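Local structure of EmGH1 (Erythrobacter marinus, 5Z87) at residues A484-D489 and G533-T538; G550-L555 and H581-S586; F671-P676 and V691-R696; G727-L732 and Q739-E744. The protein probably hydrolyses beta-glucosides, as a family 3 glycoside hydrolase, and may also act on beta-xylosides and alpha-L-arabinofuranosides. One frame throughout, in Å; residues are numbered along the deposited sequence.

The four contacts form two pairs in this chain. Contacts 1 and 2, with centres 12 Å apart, join loops of the family's C-terminal domain and meet directly: R583 NH1 lies 2.8 Å from T538 O, a probable hydrogen bond. The side chains of these same two residues lie about 3 Å from a modelled magnesium ion, and both contacts also touch the second subunit. Contacts 3 and 4, with centres 9 Å apart, belong to the fibronectin-like end of the chain and share neighbouring strands, F743 N lying 2.8 Å from V691 O. The nearest atoms of contacts 2 and 4 are about 16 Å apart. All four lie away from the pocket that holds dithiothreitol.

Contact 1 of 4, residues A484-D489 and G533-T538; sequences AITAGD and GGNEST
I485 reaches across from 484-489 to pack against the amide nitrogen of N535. Its CB lies 3.8 Å from N535 ND2. Next along the side chain, CG2 stands anti to the backbone N (chi1 -68° for CG1), which brings this methyl up against both N535 ND2 and, at 3.6 Å, T538 CG2. CG1 leads past them, and the terminal CD1 ends over G534, 3.9 Å from its CA, and beside the carbonyl O of G533. Both segments are loops that leave the C-terminal ends of parallel strands, 476-480 and 527-533, in the mixed sheet of the family 3 C-terminal domain, and N535 organises the second loop as an Asx turn. Its OD1 accepts from S537 N, which approaches from above the carbonyl plane, and from T538 N, almost in line with the C=O bond. With the oxygen held twice, ND2 is left facing T486 OG1 and donates to it over 2.9 Å, through a bent bond (142°). That hydroxyl donates its own hydrogen bond to D489 OD2, on the anti lone pair, 2.8 Å away across a type II turn. The T486 methyl CG2 meets S537 CB, while F653 of the second subunit packs against both T486 and T538.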
# COMPACT_ATOMS: atom_id res chain seq x y z
N ALA A 484 -15.94 -28.30 -3.71
CA ALA A 484 -16.36 -27.45 -2.61
C ALA A 484 -15.29 -26.39 -2.36
O ALA A 484 -14.09 -26.63 -2.54
CB ALA A 484 -16.58 -28.26 -1.32
N ILE A 485 -15.74 -25.19 -1.96
CA ILE A 485 -14.83 -24.12 -1.55
C ILE A 485 -14.55 -24.30 -0.06
O ILE A 485 -13.39 -24.46 0.36
CB ILE A 485 -15.44 -22.74 -1.85
CG1 ILE A 485 -15.50 -22.51 -3.37
CG2 ILE A 485 -14.65 -21.64 -1.15
CD1 ILE A 485 -16.31 -21.30 -3.78
N THR A 486 -15.60 -24.30 0.74
CA THR A 486 -15.49 -24.50 2.17
C THR A 486 -16.13 -25.84 2.54
O THR A 486 -17.10 -26.27 1.92
CB THR A 486 -16.15 -23.35 2.92
OG1 THR A 486 -17.32 -22.93 2.21
CG2 THR A 486 -15.18 -22.18 3.00
N ALA A 487 -15.54 -26.50 3.54
CA ALA A 487 -16.01 -27.83 3.91
C ALA A 487 -17.36 -27.73 4.62
O ALA A 487 -17.59 -26.83 5.43
CB ALA A 487 -14.99 -28.53 4.80
N GLY A 488 -18.25 -28.66 4.29
CA GLY A 488 -19.61 -28.63 4.79
C GLY A 488 -20.54 -27.71 4.04
O GLY A 488 -21.73 -27.65 4.38
N ASP A 489 -20.05 -27.00 3.03
CA ASP A 489 -20.88 -26.12 2.21
C ASP A 489 -20.95 -26.74 0.82
O ASP A 489 -20.27 -26.32 -0.12
CB ASP A 489 -20.32 -24.66 2.20
CG ASP A 489 -20.38 -24.00 3.58
OD1 ASP A 489 -21.44 -24.09 4.26
OD2 ASP A 489 -19.37 -23.39 4.00
N GLY A 533 -16.29 -19.14 -8.01
CA GLY A 533 -15.96 -17.84 -7.46
C GLY A 533 -15.46 -17.92 -6.03
O GLY A 533 -14.40 -18.49 -5.76
N GLY A 534 -16.24 -17.36 -5.11
CA GLY A 534 -15.95 -17.42 -3.70
C GLY A 534 -17.27 -17.42 -2.97
O GLY A 534 -18.33 -17.39 -3.59
N ASN A 535 -17.23 -17.46 -1.64
CA ASN A 535 -18.48 -17.41 -0.89
C ASN A 535 -18.30 -16.49 0.31
O ASN A 535 -17.26 -15.83 0.48
CB ASN A 535 -18.95 -18.82 -0.48
CG ASN A 535 -17.97 -19.55 0.41
OD1 ASN A 535 -17.21 -18.94 1.16
ND2 ASN A 535 -17.99 -20.88 0.34
N GLU A 536 -19.33 -16.46 1.15
CA GLU A 536 -19.43 -15.59 2.30
C GLU A 536 -18.46 -15.99 3.41
O GLU A 536 -18.36 -15.27 4.40
CB GLU A 536 -20.88 -15.59 2.81
CG GLU A 536 -21.87 -14.90 1.85
CD GLU A 536 -22.36 -15.78 0.69
OE1 GLU A 536 -23.22 -15.30 -0.08
OE2 GLU A 536 -21.90 -16.94 0.55
N SER A 537 -17.74 -17.10 3.25
CA SER A 537 -16.64 -17.43 4.14
C SER A 537 -15.27 -17.00 3.60
O SER A 537 -14.36 -16.76 4.40
CB SER A 537 -16.61 -18.94 4.44
OG SER A 537 -17.56 -19.28 5.42
N THR A 538 -15.09 -16.90 2.28
CA THR A 538 -13.78 -16.52 1.77
C THR A 538 -13.63 -15.01 1.60
O THR A 538 -12.49 -14.51 1.62
CB THR A 538 -13.47 -17.25 0.45
OG1 THR A 538 -14.45 -16.94 -0.54
CG2 THR A 538 -13.46 -18.76 0.69

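Contact 2 of 4, residues G550-L555 and H581-S586; sequences GDRDDL and HGRPLS. With EDO (1,2-ethanediol), chain L.
R583 drives its guanidinium under the side chain of R552 and up to the backbone of G550. The two segments are buried loops of the family 3 C-terminal domain, following the adjacent parallel strands 527-533 and 574-580. Among the hydrogen bonds, R583 NH2 donates to G550 O over 2.9 Å, the acceptor lying in the guanidinium plane and the donor on a lone pair of the carbonyl. R189 O, P188 O and T538 O take further N-H groups of R583, a set of carbonyls round the group that would fix its rotation. A methionine here would probably take away the N-H groups that hold these carbonyls, leaving G550 O without its bond across the loops. The second such bond runs from S586 N to L555 O (2.8 Å, 167°). As for charge, the planes of the two arginine groups stand 83° apart, with R552 NE 4.6 Å from R583 NH1; this like-charge pair is probably eased by D554, whose OD2 forms a long salt bridge with R552 NH2 (3.5 Å), while E556 O also accepts from NH2. Van der Waals contacts fill in between. R552 CB sits over the R583 guanidinium centre, L585 CD2 comes to the edge of the R552 group, and L555 CB meets S586 CB at 3.8 Å. D553, whose OD2 is bonded to the second subunit, uses OD1 to accept from O2 of a bound ethanediol at 2.9 Å.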
# COMPACT_ATOMS: atom_id res chain seq x y z
N GLY A 550 -11.15 -12.87 7.09
CA GLY A 550 -12.01 -12.57 5.97
C GLY A 550 -11.30 -11.93 4.79
O GLY A 550 -11.86 -11.85 3.70
N ASP A 551 -10.08 -11.47 5.01
CA ASP A 551 -9.27 -10.87 3.96
C ASP A 551 -8.38 -11.95 3.34
O ASP A 551 -8.02 -12.92 4.00
CB ASP A 551 -8.45 -9.72 4.55
CG ASP A 551 -9.28 -8.81 5.51
OD1 ASP A 551 -10.36 -8.33 5.10
OD2 ASP A 551 -8.87 -8.59 6.68
N ARG A 552 -8.06 -11.79 2.05
CA ARG A 552 -7.26 -12.78 1.32
C ARG A 552 -5.94 -12.17 0.85
O ARG A 552 -5.86 -10.99 0.50
CB ARG A 552 -8.01 -13.35 0.09
CG ARG A 552 -9.15 -14.31 0.44
CD ARG A 552 -9.74 -15.03 -0.79
NE ARG A 552 -8.73 -15.80 -1.53
CZ ARG A 552 -8.80 -16.06 -2.83
NH1 ARG A 552 -9.84 -15.64 -3.56
NH2 ARG A 552 -7.82 -16.74 -3.42
N ASP A 553 -4.89 -13.00 0.82
CA ASP A 553 -3.60 -12.60 0.27
C ASP A 553 -3.40 -13.12 -1.14
O ASP A 553 -2.27 -13.33 -1.58
CB ASP A 553 -2.47 -13.07 1.18
CG ASP A 553 -2.52 -14.56 1.43
OD1 ASP A 553 -3.41 -15.21 0.85
OD2 ASP A 553 -1.68 -15.07 2.20
N ASP A 554 -4.50 -13.35 -1.86
CA ASP A 554 -4.49 -13.94 -3.18
C ASP A 554 -5.85 -13.64 -3.80
O ASP A 554 -6.86 -13.67 -3.11
CB ASP A 554 -4.24 -15.46 -3.09
CG ASP A 554 -4.29 -16.16 -4.44
OD1 ASP A 554 -4.02 -15.52 -5.48
OD2 ASP A 554 -4.57 -17.38 -4.46
N LEU A 555 -5.86 -13.33 -5.10
CA LEU A 555 -7.09 -12.96 -5.78
C LEU A 555 -7.55 -13.99 -6.79
O LEU A 555 -8.59 -13.80 -7.43
CB LEU A 555 -6.91 -11.59 -6.46
CG LEU A 555 -6.59 -10.44 -5.49
CD1 LEU A 555 -6.24 -9.16 -6.25
CD2 LEU A 555 -7.76 -10.21 -4.51
N HIS A 581 -19.53 -14.48 -6.11
CA HIS A 581 -18.43 -14.10 -5.22
C HIS A 581 -18.68 -12.72 -4.61
O HIS A 581 -19.48 -11.92 -5.13
CB HIS A 581 -17.10 -14.07 -5.98
CG HIS A 581 -17.11 -13.15 -7.16
ND1 HIS A 581 -16.41 -11.96 -7.19
CD2 HIS A 581 -17.75 -13.24 -8.35
CE1 HIS A 581 -16.61 -11.36 -8.36
NE2 HIS A 581 -17.42 -12.11 -9.08
N GLY A 582 -17.96 -12.43 -3.52
CA GLY A 582 -17.99 -11.12 -2.89
C GLY A 582 -16.99 -10.11 -3.44
O GLY A 582 -17.36 -9.23 -4.21
N ARG A 583 -15.73 -10.23 -3.04
CA ARG A 583 -14.69 -9.30 -3.52
C ARG A 583 -14.46 -9.43 -5.02
O ARG A 583 -14.74 -10.48 -5.61
CB ARG A 583 -13.38 -9.57 -2.80
CG ARG A 583 -12.87 -10.98 -3.07
CD ARG A 583 -11.41 -11.15 -2.68
NE ARG A 583 -11.16 -10.74 -1.30
CZ ARG A 583 -11.43 -11.50 -0.25
NH1 ARG A 583 -11.95 -12.72 -0.42
NH2 ARG A 583 -11.17 -11.05 0.98
N PRO A 584 -13.93 -8.39 -5.66
CA PRO A 584 -13.43 -8.57 -7.03
C PRO A 584 -12.38 -9.66 -7.05
O PRO A 584 -11.46 -9.67 -6.21
CB PRO A 584 -12.84 -7.20 -7.38
CG PRO A 584 -13.52 -6.23 -6.44
CD PRO A 584 -13.72 -7.02 -5.17
N LEU A 585 -12.50 -10.59 -8.00
CA LEU A 585 -11.56 -11.69 -8.15
C LEU A 585 -10.75 -11.56 -9.44
O LEU A 585 -11.20 -10.95 -10.42
CB LEU A 585 -12.28 -13.04 -8.13
CG LEU A 585 -12.83 -13.46 -6.76
CD1 LEU A 585 -13.71 -14.68 -6.87
CD2 LEU A 585 -11.70 -13.71 -5.78
N SER A 586 -9.56 -12.15 -9.44
CA SER A 586 -8.65 -12.09 -10.59
C SER A 586 -8.43 -13.50 -11.11
O SER A 586 -7.39 -14.12 -10.85
CB SER A 586 -7.32 -11.44 -10.22
OG SER A 586 -7.53 -10.08 -9.91
C1 EDO L . -1.34 -19.15 1.28
O1 EDO L . -1.61 -20.41 1.92
C2 EDO L . -2.15 -19.05 -0.01
O2 EDO L . -2.47 -17.69 -0.30

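Contact 3 of 4, residues F671-P676 and V691-R696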
# COMPACT_ATOMS: atom_id res chain seq x y z
N PHE A 671 -21.34 -1.68 -30.25
CA PHE A 671 -21.59 -0.25 -30.16
C PHE A 671 -20.43 0.53 -30.76
O PHE A 671 -19.26 0.24 -30.47
CB PHE A 671 -21.82 0.16 -28.69
CG PHE A 671 -22.99 -0.54 -28.03
CD1 PHE A 671 -24.29 -0.09 -28.24
CD2 PHE A 671 -22.78 -1.65 -27.23
CE1 PHE A 671 -25.37 -0.74 -27.65
CE2 PHE A 671 -23.86 -2.31 -26.64
CZ PHE A 671 -25.16 -1.85 -26.84
N GLY A 672 -20.74 1.52 -31.59
CA GLY A 672 -19.74 2.36 -32.22
C GLY A 672 -19.83 3.78 -31.68
O GLY A 672 -20.90 4.40 -31.73
N TYR A 673 -18.70 4.28 -31.19
CA TYR A 673 -18.65 5.54 -30.46
C TYR A 673 -18.00 6.61 -31.31
O TYR A 673 -16.94 6.38 -31.90
CB TYR A 673 -17.84 5.38 -29.17
CG TYR A 673 -18.60 4.73 -28.05
CD1 TYR A 673 -18.97 3.39 -28.10
CD2 TYR A 673 -18.94 5.46 -26.92
CE1 TYR A 673 -19.67 2.80 -27.06
CE2 TYR A 673 -19.63 4.88 -25.87
CZ TYR A 673 -20.00 3.56 -25.95
OH TYR A 673 -20.68 3.02 -24.90
N GLY A 674 -18.62 7.79 -31.34
CA GLY A 674 -17.92 8.97 -31.81
C GLY A 674 -17.04 9.56 -30.72
O GLY A 674 -17.04 9.11 -29.58
N ALA A 675 -16.27 10.58 -31.11
CA ALA A 675 -15.43 11.31 -30.17
C ALA A 675 -16.28 12.28 -29.36
O ALA A 675 -17.31 12.75 -29.85
CB ALA A 675 -14.33 12.09 -30.91
N PRO A 676 -15.87 12.61 -28.14
CA PRO A 676 -16.58 13.66 -27.39
C PRO A 676 -16.44 14.98 -28.11
O PRO A 676 -15.38 15.31 -28.66
CB PRO A 676 -15.89 13.67 -26.02
CG PRO A 676 -14.50 13.10 -26.31
CD PRO A 676 -14.75 12.04 -27.36
N VAL A 691 -20.99 18.70 -23.34
CA VAL A 691 -20.23 17.76 -24.15
C VAL A 691 -21.18 16.65 -24.61
O VAL A 691 -21.95 16.13 -23.80
CB VAL A 691 -19.04 17.18 -23.37
CG1 VAL A 691 -18.33 16.12 -24.21
CG2 VAL A 691 -18.06 18.28 -22.98
N SER A 692 -21.12 16.30 -25.89
CA SER A 692 -21.96 15.24 -26.43
C SER A 692 -21.11 14.11 -26.99
O SER A 692 -19.97 14.32 -27.43
CB SER A 692 -22.90 15.75 -27.51
OG SER A 692 -22.17 16.07 -28.68
N VAL A 693 -21.68 12.90 -26.98
CA VAL A 693 -21.02 11.68 -27.44
C VAL A 693 -22.07 10.86 -28.18
O VAL A 693 -23.07 10.45 -27.58
CB VAL A 693 -20.46 10.85 -26.27
CG1 VAL A 693 -19.71 9.61 -26.80
CG2 VAL A 693 -19.59 11.69 -25.36
N SER A 694 -21.83 10.58 -29.45
CA SER A 694 -22.73 9.70 -30.20
C SER A 694 -22.32 8.25 -30.03
O SER A 694 -21.13 7.90 -30.03
CB SER A 694 -22.76 10.06 -31.69
OG SER A 694 -21.55 9.72 -32.34
N VAL A 695 -23.33 7.39 -29.86
CA VAL A 695 -23.14 5.96 -29.78
C VAL A 695 -24.21 5.29 -30.65
O VAL A 695 -25.38 5.68 -30.62
CB VAL A 695 -23.21 5.47 -28.32
CG1 VAL A 695 -24.39 6.09 -27.63
CG2 VAL A 695 -23.28 3.95 -28.27
N ARG A 696 -23.79 4.31 -31.44
CA ARG A 696 -24.64 3.66 -32.43
C ARG A 696 -24.60 2.16 -32.18
O ARG A 696 -23.52 1.59 -31.96
CB ARG A 696 -24.18 3.97 -33.87
CG ARG A 696 -24.97 3.23 -34.96
CD ARG A 696 -24.38 3.44 -36.36
NE ARG A 696 -24.47 4.83 -36.81
CZ ARG A 696 -23.47 5.71 -36.75
NH1 ARG A 696 -22.29 5.34 -36.26
NH2 ARG A 696 -23.64 6.95 -37.18
O HOH W 1 -19.80 12.00 -30.63
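V695 lays its CG2 methyl over one face of the Y673 ring, a CH-pi contact 4.2 Å from the ring centroid and displaced toward the rim. Two torsions bring them together: V695 CG2 stands anti to the backbone N, while the ring of Y673 swings anti to its own carbonyl carbon (chi1 -79°), and the two side chains run side by side in the same direction. F671 CB touches that same methyl at 4.1 Å. At the far end of the ring the Y673 hydroxyl is hydrogen-bonded to D705. Further along, V693 places CG1 near G674 O, and P676 CB meets V691 CG1 at 3.9 Å. S694 holds OG between its backbone N and carbonyl carbon (chi1 71°), close over G674, where a CB would run into that oxygen. G672 N donates to R696 O and R696 N returns a bond to G672 O; G674 N then reaches S694 O at 2.8 Å. A water then interrupts the direct pairing, accepting from S694 N and donating to A675 O, each at 2.7 Å, before S692 pairs with Q677. Y673 and V695 turn their common face to V707 of strand 703-713, so this antiparallel pair, edge strand 671-678 with central strand 689-697, belongs to one sheet of a beta sandwich, as in fibronectin type III-like domains.

Contact 4 of 4, residues G727-L732 and Q739-E744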
# COMPACT_ATOMS: atom_id res chain seq x y z
N GLY A 727 -18.71 11.45 -15.54
CA GLY A 727 -20.09 11.19 -15.91
C GLY A 727 -20.26 9.81 -16.51
O GLY A 727 -19.31 9.19 -16.98
N PHE A 728 -21.51 9.33 -16.47
CA PHE A 728 -21.87 8.12 -17.21
C PHE A 728 -23.36 8.14 -17.50
O PHE A 728 -24.14 8.80 -16.81
CB PHE A 728 -21.47 6.84 -16.45
CG PHE A 728 -22.25 6.61 -15.19
CD1 PHE A 728 -23.56 6.15 -15.22
CD2 PHE A 728 -21.65 6.82 -13.95
CE1 PHE A 728 -24.27 5.93 -14.04
CE2 PHE A 728 -22.35 6.59 -12.77
CZ PHE A 728 -23.66 6.14 -12.82
N GLN A 729 -23.75 7.36 -18.50
CA GLN A 729 -25.14 7.27 -18.93
C GLN A 729 -25.36 5.91 -19.57
O GLN A 729 -24.80 5.62 -20.63
CB GLN A 729 -25.47 8.38 -19.91
CG GLN A 729 -26.93 8.41 -20.35
CD GLN A 729 -27.88 8.47 -19.19
OE1 GLN A 729 -27.98 9.51 -18.51
NE2 GLN A 729 -28.57 7.36 -18.92
N LYS A 730 -26.18 5.07 -18.95
CA LYS A 730 -26.62 3.85 -19.62
C LYS A 730 -27.65 4.21 -20.69
O LYS A 730 -28.57 4.99 -20.43
CB LYS A 730 -27.19 2.86 -18.61
CG LYS A 730 -27.18 1.42 -19.11
CD LYS A 730 -27.49 0.44 -18.01
CE LYS A 730 -26.71 -0.84 -18.17
NZ LYS A 730 -26.99 -1.83 -17.11
N VAL A 731 -27.45 3.70 -21.90
CA VAL A 731 -28.39 3.91 -23.00
C VAL A 731 -28.90 2.56 -23.49
O VAL A 731 -28.21 1.54 -23.39
CB VAL A 731 -27.78 4.70 -24.18
CG1 VAL A 731 -27.37 6.08 -23.73
CG2 VAL A 731 -26.61 3.94 -24.79
N LEU A 732 -30.12 2.57 -24.01
CA LEU A 732 -30.74 1.42 -24.65
C LEU A 732 -30.95 1.76 -26.11
O LEU A 732 -31.50 2.82 -26.42
CB LEU A 732 -32.07 1.06 -23.97
CG LEU A 732 -32.96 0.04 -24.69
CD1 LEU A 732 -32.31 -1.34 -24.77
CD2 LEU A 732 -34.34 -0.05 -24.02
N GLN A 739 -27.86 7.36 -30.57
CA GLN A 739 -28.20 8.40 -29.60
C GLN A 739 -27.01 9.31 -29.35
O GLN A 739 -25.85 8.86 -29.34
CB GLN A 739 -28.69 7.81 -28.29
CG GLN A 739 -30.14 7.35 -28.34
CD GLN A 739 -30.61 6.75 -27.03
OE1 GLN A 739 -30.13 7.13 -25.96
NE2 GLN A 739 -31.54 5.81 -27.10
N VAL A 740 -27.30 10.59 -29.17
CA VAL A 740 -26.31 11.60 -28.84
C VAL A 740 -26.48 11.89 -27.35
O VAL A 740 -27.39 12.63 -26.95
CB VAL A 740 -26.48 12.84 -29.72
CG1 VAL A 740 -25.41 13.88 -29.41
CG2 VAL A 740 -26.44 12.46 -31.21
N VAL A 741 -25.64 11.26 -26.52
CA VAL A 741 -25.70 11.44 -25.08
C VAL A 741 -25.13 12.80 -24.71
O VAL A 741 -24.09 13.21 -25.23
CB VAL A 741 -24.95 10.31 -24.36
CG1 VAL A 741 -24.94 10.54 -22.87
CG2 VAL A 741 -25.59 8.99 -24.67
N GLN A 742 -25.82 13.51 -23.83
CA GLN A 742 -25.42 14.86 -23.43
C GLN A 742 -24.88 14.82 -22.01
O GLN A 742 -25.50 14.23 -21.12
CB GLN A 742 -26.60 15.83 -23.53
CG GLN A 742 -27.15 15.97 -24.94
CD GLN A 742 -26.30 16.88 -25.80
OE1 GLN A 742 -25.50 17.67 -25.30
NE2 GLN A 742 -26.47 16.78 -27.12
N PHE A 743 -23.71 15.42 -21.80
CA PHE A 743 -23.14 15.63 -20.48
C PHE A 743 -22.91 17.11 -20.24
O PHE A 743 -22.77 17.91 -21.18
CB PHE A 743 -21.81 14.88 -20.31
CG PHE A 743 -21.90 13.39 -20.47
CD1 PHE A 743 -22.29 12.60 -19.42
CD2 PHE A 743 -21.55 12.79 -21.67
CE1 PHE A 743 -22.36 11.21 -19.55
CE2 PHE A 743 -21.62 11.42 -21.81
CZ PHE A 743 -22.03 10.63 -20.75
N GLU A 744 -22.82 17.49 -18.98
CA GLU A 744 -22.44 18.86 -18.66
C GLU A 744 -21.42 18.84 -17.53
O GLU A 744 -21.63 18.19 -16.50
CB GLU A 744 -23.66 19.72 -18.27
CG GLU A 744 -23.38 21.22 -18.38
CD GLU A 744 -24.61 22.10 -18.17
OE1 GLU A 744 -24.74 22.67 -17.07
OE2 GLU A 744 -25.43 22.23 -19.10
O HOH W 2 -31.35 5.34 -23.78
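G727-L732 and Q739-E744 run nearly antiparallel at 154°, yet their axes stay 8.2 Å apart, too far for backbone pairing, so that side chains, with one water, bridge the gap. V731 CG1 meets V741 CG2 at 3.5 Å, while the other methyl of V741, CG1, anti to the backbone N (chi1 177°), presses on Q729 CB at 3.7 Å. Thus V741 bridges two residues that point toward it from the opposite strand. Although close in sequence, the strands are not a hairpin: 724-733 pairs with 703-713 and 738-745 with 689-697, so the contact spans the two sheets of the fibronectin type III-like sandwich; V731 and V741 lie buried between them, the two glutamines nearer the rim. F743 brings CE1 to 3.7 Å from F728 N, with F728 C in the plane of the ring at its edge, and its CZ reaches Q729 CB. A CB on G727 would crowd F743 CD1. At the far end Q739 stretches out beyond CG and runs alongside V731 in the opposite sense, its OE1 lying 3.7 Å from V731 CG1. A water joins the strands here, donating to Q739 OE1 at 3.1 Å and accepting from L732 N at 3.0 Å. Shortening Q739 to an alanine is likely to cost this water its acceptor and open a gap beside V731. Q729, bent at chi2 (55°), turns its amide back along its own strand, where NE2 donates to K730 O in a nearly straight bond of 2.8 Å.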